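Local coordinates for haloacid dehalogenase-like hydrolase (Klebsiella pneumoniae subsp. pneumoniae, PDB 3PGV), which is probably a magnesium-dependent phosphatase of the Cof family in the haloacid dehalogenase superfamily, here crystallised with calcium in its metal site, at residues Val166-Glu171 against Leu201-Gly206; Ala108-Ile113 against Gln181-Arg186. One frame throughout, in Å; residues are numbered along the deposited sequence.

Interaction 1: residues Val166-Glu171 against Leu201-Gly206; sequences VFFTCE and LEVMAG
With CG set beside the backbone N (chi1 -54°), Phe-168 holds its ring along the face of the sheet that carries Leu-201 and Val-203. Val-203 CG2, likewise beside its own N, meets the edge of that ring, 3.9 Å from Phe-168 CE2 and near the ring plane. Phe-168 CB also lies 4.4 Å from Leu-201 CB. On the other face, the one bearing Glu-202 and nearer the metal site, Phe-167 CB rests 3.8 Å from Glu-202 CG; with chi1 at 56° the Phe-167 ring swings clear of Glu-202 and makes a cation-pi contact with Lys-165 and an edge-to-face one with Tyr-125.

The strands are antiparallel neighbours. Phe-167 and Glu-202 form a non-hydrogen-bonded pair, flanked by two hydrogen-bonded ones. Phe-168 N reaches Leu-201 O at 2.7 Å in a nearly straight bond, answered by Leu-201 N to Phe-168 O; Val-166 and Val-203 exchange a second pair of bonds.

The Glu-202 side chain lies about 9 Å from the bound calcium ion. The strand pair thus separates an apolar face, covered by helix 173-187, from one whose buried carboxylate is fixed by a Lys-165 salt bridge and a Ser-196 hydrogen bond.

Interaction 2: residues Ala108-Ile113 against Gln181-Arg186; sequences ADLFEI and QAMNAR
In the six-stranded domain, probably the alpha/beta cap that Cof-type HAD phosphatases carry over their Rossmann-like core, helices 104-110 and 173-187 both pack on the sheet face that carries Phe-168 and Val-203, and here their side chains meet. The inner layer is apolar. The selenium of Met-183, which is selenomethionine here, sits 3.7 Å from Leu-110 CD2, the two side chains roughly perpendicular to each other. Ile-113, farther along the same segment as Leu-110, puts its CD1 4.0 Å from Met-183 CG. That methyl gets there because Ile-113 is stretched out, CG1 anti to the backbone N (chi1 -165°) and CD1 continuing the line. Trp-187, one residue past Arg-186, touches Asp-109, Leu-110 and Ile-113.

The outer layer is charged. Arg-186 runs extended from CG to NE and carries its guanidinium across to Asp-109, whose OD2 forms a salt bridge with Arg-186 NH2 at 3.0 Å. Carboxylate and guanidinium planes are turned 47° apart, and Asp-109 OD1 stays 4.0 Å from the same NH2: a single close approach, a charge pair rather than the coplanar, two-point pairing these groups can make. Arg-186 NH1 passes 3.9 Å from Ile-113 CD1, the two chains lying alongside but running in reverse senses.

Arg-186 itself is exposed, and solvent would probably screen its charge pairing, leaving the packing around Met-183 as the more sheltered part of the join.

How the interactions relate
Met-183 joins the two contacts: its CE lies 3.6 Å from both Leu-201 CD2 and Val-203 CG2, and its selenium 3.7 Å from Phe-168 CE2. A second junction is made by Leu-110 CD1 against Val-203 CG1. Interaction 1 is therefore the floor and interaction 2 the roof of one apolar layer between sheet and helices, and helix 173-187 follows strand 163-169 directly in the chain. The strand pair is fully buried and bound by backbone hydrogen bonds; 108-113 against 181-186, farther from the centre of the chain, relies on side chains, apolar next to the sheet and charged at the surface.

Interaction 1: residues Val166-Glu171 against Leu201-Gly206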
ATOM      1  N   VAL A 166       6.943  -7.648   6.257  1.00 23.96           N
ATOM      2  CA  VAL A 166       7.601  -8.800   5.663  1.00 24.48           C
ATOM      3  C   VAL A 166       6.708  -9.261   4.512  1.00 30.30           C
ATOM      4  O   VAL A 166       5.480  -9.269   4.663  1.00 31.45           O
ATOM      5  CB  VAL A 166       7.839  -9.950   6.697  1.00 26.58           C
ATOM      6  CG1 VAL A 166       8.442 -11.193   6.012  1.00 26.39           C
ATOM      7  CG2 VAL A 166       8.722  -9.481   7.849  1.00 24.82           C
ATOM      8  N   PHE A 167       7.287  -9.542   3.343  1.00 25.74           N
ATOM      9  CA  PHE A 167       6.483 -10.003   2.206  1.00 23.64           C
ATOM     10  C   PHE A 167       7.075 -11.197   1.505  1.00 26.49           C
ATOM     11  O   PHE A 167       8.285 -11.292   1.339  1.00 27.52           O
ATOM     12  CB  PHE A 167       6.148  -8.861   1.234  1.00 25.10           C
ATOM     13  CG  PHE A 167       7.328  -8.089   0.678  1.00 25.77           C
ATOM     14  CD1 PHE A 167       7.965  -7.115   1.442  1.00 26.80           C
ATOM     15  CD2 PHE A 167       7.701  -8.225  -0.654  1.00 27.93           C
ATOM     16  CE1 PHE A 167       9.011  -6.360   0.910  1.00 27.97           C
ATOM     17  CE2 PHE A 167       8.732  -7.456  -1.190  1.00 30.45           C
ATOM     18  CZ  PHE A 167       9.377  -6.523  -0.406  1.00 27.90           C
ATOM     19  N   PHE A 168       6.223 -12.153   1.165  1.00 23.21           N
ATOM     20  CA  PHE A 168       6.622 -13.406   0.556  1.00 22.63           C
ATOM     21  C   PHE A 168       6.291 -13.404  -0.906  1.00 28.25           C
ATOM     22  O   PHE A 168       5.125 -13.218  -1.273  1.00 27.62           O
ATOM     23  CB  PHE A 168       5.941 -14.583   1.277  1.00 23.75           C
ATOM     24  CG  PHE A 168       6.176 -14.571   2.774  1.00 24.20           C
ATOM     25  CD1 PHE A 168       7.325 -15.136   3.319  1.00 26.32           C
ATOM     26  CD2 PHE A 168       5.277 -13.939   3.632  1.00 24.83           C
ATOM     27  CE1 PHE A 168       7.565 -15.079   4.696  1.00 28.06           C
ATOM     28  CE2 PHE A 168       5.520 -13.881   5.006  1.00 28.11           C
ATOM     29  CZ  PHE A 168       6.658 -14.458   5.531  1.00 27.28           C
ATOM     30  N   THR A 169       7.326 -13.501  -1.765  1.00 26.77           N
ATOM     31  CA  THR A 169       7.134 -13.516  -3.220  1.00 26.65           C
ATOM     32  C   THR A 169       7.253 -14.928  -3.761  1.00 32.11           C
ATOM     33  O   THR A 169       8.137 -15.677  -3.348  1.00 33.02           O
ATOM     34  CB  THR A 169       8.071 -12.503  -3.924  1.00 31.94           C
ATOM     35  OG1 THR A 169       9.419 -12.802  -3.585  1.00 36.66           O
ATOM     36  CG2 THR A 169       7.751 -11.038  -3.548  1.00 24.90           C
ATOM     37  N   CYS A 170       6.308 -15.321  -4.621  1.00 28.31           N
ATOM     38  CA  CYS A 170       6.224 -16.659  -5.203  1.00 28.90           C
ATOM     39  C   CYS A 170       5.415 -16.580  -6.504  1.00 36.54           C
ATOM     40  O   CYS A 170       4.310 -16.065  -6.491  1.00 37.65           O
ATOM     41  CB  CYS A 170       5.587 -17.632  -4.207  1.00 29.08           C
ATOM     42  SG  CYS A 170       5.315 -19.300  -4.860  1.00 34.14           S
ATOM     43  N   GLU A 171       5.957 -17.108  -7.617  1.00 34.48           N
ATOM     44  CA  GLU A 171       5.269 -17.113  -8.914  1.00 35.14           C
ATOM     45  C   GLU A 171       3.956 -17.909  -8.860  1.00 41.38           C
ATOM     46  O   GLU A 171       3.000 -17.575  -9.562  1.00 42.15           O
ATOM     47  CB  GLU A 171       6.193 -17.675 -10.013  1.00 37.74           C
ATOM     48  CG  GLU A 171       7.383 -16.771 -10.316  1.00 55.76           C
ATOM     49  CD  GLU A 171       8.378 -17.322 -11.321  1.00 90.94           C
ATOM     50  OE1 GLU A 171       8.933 -18.419 -11.073  1.00 98.53           O
ATOM     51  OE2 GLU A 171       8.667 -16.614 -12.314  1.00 85.24           O
ATOM     52  N   LEU A 201       2.580 -11.957  -0.959  1.00 27.61           N
ATOM     53  CA  LEU A 201       1.797 -12.064   0.278  1.00 25.03           C
ATOM     54  C   LEU A 201       2.483 -11.268   1.368  1.00 29.61           C
ATOM     55  O   LEU A 201       3.618 -11.578   1.729  1.00 29.06           O
ATOM     56  CB  LEU A 201       1.667 -13.550   0.685  1.00 25.29           C
ATOM     57  CG  LEU A 201       0.819 -13.844   1.936  1.00 28.09           C
ATOM     58  CD1 LEU A 201      -0.610 -13.295   1.782  1.00 25.74           C
ATOM     59  CD2 LEU A 201       0.798 -15.321   2.231  1.00 30.42           C
ATOM     60  N   GLU A 202       1.824 -10.199   1.856  1.00 27.70           N
ATOM     61  CA  GLU A 202       2.437  -9.245   2.783  1.00 28.26           C
ATOM     62  C   GLU A 202       1.937  -9.361   4.198  1.00 32.61           C
ATOM     63  O   GLU A 202       0.761  -9.697   4.428  1.00 31.53           O
ATOM     64  CB  GLU A 202       2.265  -7.811   2.268  1.00 29.70           C
ATOM     65  CG  GLU A 202       2.554  -7.693   0.777  1.00 37.31           C
ATOM     66  CD  GLU A 202       2.824  -6.300   0.263  1.00 44.09           C
ATOM     67  OE1 GLU A 202       2.985  -5.376   1.090  1.00 47.59           O
ATOM     68  OE2 GLU A 202       3.008  -6.160  -0.961  1.00 44.17           O
ATOM     69  N   VAL A 203       2.826  -9.057   5.175  1.00 28.53           N
ATOM     70  CA  VAL A 203       2.468  -9.100   6.594  1.00 27.30           C
ATOM     71  C   VAL A 203       2.871  -7.820   7.271  1.00 28.61           C
ATOM     72  O   VAL A 203       4.050  -7.466   7.275  1.00 28.92           O
ATOM     73  CB  VAL A 203       3.054 -10.348   7.336  1.00 30.89           C
ATOM     74  CG1 VAL A 203       2.510 -10.435   8.760  1.00 30.90           C
ATOM     75  CG2 VAL A 203       2.759 -11.634   6.570  1.00 30.92           C
HETATM   76  N   MSE A 204       1.892  -7.116   7.846  1.00 23.43           N
HETATM   77  CA  MSE A 204       2.120  -5.916   8.646  1.00 21.45           C
HETATM   78  C   MSE A 204       1.630  -6.188  10.067  1.00 30.08           C
HETATM   79  O   MSE A 204       0.974  -7.206  10.306  1.00 30.26           O
HETATM   80  CB  MSE A 204       1.354  -4.703   8.051  1.00 22.00           C
HETATM   81  CG  MSE A 204       2.010  -4.090   6.815  1.00 25.04           C
HETATM   82 SE   MSE A 204       1.947  -5.227   5.240  0.75 30.37          SE
HETATM   83  CE  MSE A 204      -0.031  -5.564   5.113  1.00 27.26           C
ATOM     84  N   ALA A 205       1.922  -5.275  11.014  1.00 28.21           N
ATOM     85  CA  ALA A 205       1.447  -5.428  12.409  1.00 27.98           C
ATOM     86  C   ALA A 205      -0.052  -5.346  12.442  1.00 34.39           C
ATOM     87  O   ALA A 205      -0.651  -4.706  11.575  1.00 34.62           O
ATOM     88  CB  ALA A 205       2.039  -4.331  13.285  1.00 28.28           C
ATOM     89  N   GLY A 206      -0.665  -5.999  13.426  1.00 33.02           N
ATOM     90  CA  GLY A 206      -2.102  -5.917  13.621  1.00 32.49           C
ATOM     91  C   GLY A 206      -2.524  -4.493  13.900  1.00 36.12           C
ATOM     92  O   GLY A 206      -1.861  -3.783  14.669  1.00 35.34           O
TER

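Interaction 2: residues Ala108-Ile113 against Gln181-Arg186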
ATOM      1  N   ALA A 108      10.809 -11.852  13.995  1.00 30.78           N
ATOM      2  CA  ALA A 108      11.842 -12.892  14.090  1.00 31.47           C
ATOM      3  C   ALA A 108      11.388 -14.202  13.463  1.00 35.30           C
ATOM      4  O   ALA A 108      12.160 -14.826  12.721  1.00 33.82           O
ATOM      5  CB  ALA A 108      12.237 -13.110  15.542  1.00 32.73           C
ATOM      6  N   ASP A 109      10.108 -14.604  13.715  1.00 32.76           N
ATOM      7  CA  ASP A 109       9.536 -15.828  13.146  1.00 33.44           C
ATOM      8  C   ASP A 109       9.291 -15.693  11.653  1.00 36.24           C
ATOM      9  O   ASP A 109       9.582 -16.619  10.906  1.00 37.77           O
ATOM     10  CB  ASP A 109       8.238 -16.225  13.876  1.00 36.46           C
ATOM     11  CG  ASP A 109       8.455 -16.692  15.317  1.00 51.14           C
ATOM     12  OD1 ASP A 109       9.581 -17.147  15.633  1.00 54.05           O
ATOM     13  OD2 ASP A 109       7.488 -16.642  16.109  1.00 56.24           O
ATOM     14  N   LEU A 110       8.767 -14.533  11.211  1.00 30.67           N
ATOM     15  CA  LEU A 110       8.503 -14.263   9.788  1.00 29.29           C
ATOM     16  C   LEU A 110       9.763 -14.331   8.955  1.00 33.43           C
ATOM     17  O   LEU A 110       9.709 -14.732   7.787  1.00 32.90           O
ATOM     18  CB  LEU A 110       7.837 -12.888   9.609  1.00 27.87           C
ATOM     19  CG  LEU A 110       6.368 -12.791  10.048  1.00 30.67           C
ATOM     20  CD1 LEU A 110       5.894 -11.347  10.025  1.00 29.87           C
ATOM     21  CD2 LEU A 110       5.471 -13.657   9.167  1.00 30.16           C
ATOM     22  N   PHE A 111      10.925 -13.960   9.557  1.00 30.45           N
ATOM     23  CA  PHE A 111      12.226 -13.988   8.863  1.00 29.37           C
ATOM     24  C   PHE A 111      12.601 -15.397   8.397  1.00 34.79           C
ATOM     25  O   PHE A 111      13.361 -15.542   7.440  1.00 36.93           O
ATOM     26  CB  PHE A 111      13.333 -13.463   9.779  1.00 30.77           C
ATOM     27  CG  PHE A 111      13.289 -11.994  10.122  1.00 29.78           C
ATOM     28  CD1 PHE A 111      12.420 -11.131   9.463  1.00 28.70           C
ATOM     29  CD2 PHE A 111      14.181 -11.453  11.042  1.00 32.15           C
ATOM     30  CE1 PHE A 111      12.381  -9.771   9.783  1.00 28.15           C
ATOM     31  CE2 PHE A 111      14.147 -10.091  11.356  1.00 33.30           C
ATOM     32  CZ  PHE A 111      13.248  -9.258  10.718  1.00 28.97           C
ATOM     33  N   GLU A 112      12.089 -16.438   9.095  1.00 29.77           N
ATOM     34  CA  GLU A 112      12.533 -17.813   8.916  1.00 29.45           C
ATOM     35  C   GLU A 112      11.404 -18.803   8.655  1.00 34.85           C
ATOM     36  O   GLU A 112      11.678 -19.977   8.430  1.00 36.11           O
ATOM     37  CB  GLU A 112      13.348 -18.256  10.161  1.00 31.51           C
ATOM     38  CG  GLU A 112      14.629 -17.445  10.374  1.00 39.00           C
ATOM     39  CD  GLU A 112      15.571 -17.469   9.177  1.00 59.06           C
ATOM     40  OE1 GLU A 112      15.813 -18.572   8.635  1.00 52.69           O
ATOM     41  OE2 GLU A 112      16.057 -16.387   8.778  1.00 43.70           O
ATOM     42  N   ILE A 113      10.131 -18.349   8.707  1.00 31.17           N
ATOM     43  CA  ILE A 113       8.973 -19.249   8.598  1.00 30.84           C
ATOM     44  C   ILE A 113       9.016 -20.159   7.353  1.00 38.94           C
ATOM     45  O   ILE A 113       8.665 -21.342   7.445  1.00 41.78           O
ATOM     46  CB  ILE A 113       7.609 -18.499   8.781  1.00 32.36           C
ATOM     47  CG1 ILE A 113       6.449 -19.501   9.025  1.00 34.70           C
ATOM     48  CG2 ILE A 113       7.315 -17.544   7.604  1.00 30.48           C
ATOM     49  CD1 ILE A 113       5.076 -18.859   9.480  1.00 48.85           C
ATOM     50  N   GLN A 181      -3.318 -18.585   5.293  1.00 30.26           N
ATOM     51  CA  GLN A 181      -4.148 -19.205   6.309  1.00 31.17           C
ATOM     52  C   GLN A 181      -3.384 -19.539   7.559  1.00 35.73           C
ATOM     53  O   GLN A 181      -3.905 -19.344   8.647  1.00 38.36           O
ATOM     54  CB  GLN A 181      -4.832 -20.477   5.753  1.00 34.02           C
ATOM     55  CG  GLN A 181      -6.246 -20.241   5.289  1.00 54.52           C
ATOM     56  CD  GLN A 181      -7.209 -20.027   6.450  1.00 64.62           C
ATOM     57  OE1 GLN A 181      -8.122 -19.204   6.380  1.00 60.48           O
ATOM     58  NE2 GLN A 181      -7.015 -20.758   7.545  1.00 57.36           N
ATOM     59  N   ALA A 182      -2.194 -20.153   7.422  1.00 31.11           N
ATOM     60  CA  ALA A 182      -1.410 -20.591   8.586  1.00 31.13           C
ATOM     61  C   ALA A 182      -0.976 -19.411   9.452  1.00 32.57           C
ATOM     62  O   ALA A 182      -1.016 -19.505  10.676  1.00 33.13           O
ATOM     63  CB  ALA A 182      -0.196 -21.386   8.132  1.00 32.26           C
HETATM   64  N   MSE A 183      -0.596 -18.279   8.818  1.00 26.72           N
HETATM   65  CA  MSE A 183      -0.144 -17.103   9.551  1.00 25.33           C
HETATM   66  C   MSE A 183      -1.279 -16.414  10.261  1.00 30.02           C
HETATM   67  O   MSE A 183      -1.132 -16.066  11.423  1.00 29.33           O
HETATM   68  CB  MSE A 183       0.625 -16.140   8.632  1.00 26.58           C
HETATM   69  CG  MSE A 183       1.936 -16.748   8.096  1.00 32.40           C
HETATM   70 SE   MSE A 183       3.006 -15.500   7.105  0.75 37.54          SE
HETATM   71  CE  MSE A 183       1.716 -15.023   5.715  1.00 33.36           C
ATOM     72  N   ASN A 184      -2.468 -16.310   9.605  1.00 28.46           N
ATOM     73  CA  ASN A 184      -3.673 -15.757  10.255  1.00 28.10           C
ATOM     74  C   ASN A 184      -4.080 -16.586  11.458  1.00 34.18           C
ATOM     75  O   ASN A 184      -4.373 -16.030  12.521  1.00 34.48           O
ATOM     76  CB  ASN A 184      -4.850 -15.621   9.252  1.00 21.64           C
ATOM     77  CG  ASN A 184      -4.713 -14.418   8.326  1.00 34.91           C
ATOM     78  OD1 ASN A 184      -4.150 -13.374   8.696  1.00 32.56           O
ATOM     79  ND2 ASN A 184      -5.312 -14.496   7.136  1.00 21.17           N
ATOM     80  N   ALA A 185      -4.026 -17.914  11.332  1.00 31.54           N
ATOM     81  CA  ALA A 185      -4.373 -18.798  12.455  1.00 32.41           C
ATOM     82  C   ALA A 185      -3.316 -18.711  13.570  1.00 36.59           C
ATOM     83  O   ALA A 185      -3.658 -18.796  14.746  1.00 36.90           O
ATOM     84  CB  ALA A 185      -4.514 -20.240  11.967  1.00 33.24           C
ATOM     85  N   ARG A 186      -2.034 -18.537  13.190  1.00 33.64           N
ATOM     86  CA  ARG A 186      -0.923 -18.478  14.140  1.00 34.05           C
ATOM     87  C   ARG A 186      -0.933 -17.208  15.014  1.00 38.56           C
ATOM     88  O   ARG A 186      -0.700 -17.301  16.219  1.00 39.16           O
ATOM     89  CB  ARG A 186       0.418 -18.622  13.402  1.00 32.71           C
ATOM     90  CG  ARG A 186       1.628 -18.565  14.311  1.00 43.13           C
ATOM     91  CD  ARG A 186       2.881 -18.957  13.580  1.00 53.05           C
ATOM     92  NE  ARG A 186       4.045 -18.808  14.442  1.00 71.54           N
ATOM     93  CZ  ARG A 186       5.225 -19.357  14.195  1.00 84.93           C
ATOM     94  NH1 ARG A 186       5.397 -20.122  13.125  1.00 68.60           N
ATOM     95  NH2 ARG A 186       6.237 -19.168  15.028  1.00 73.60           N
TER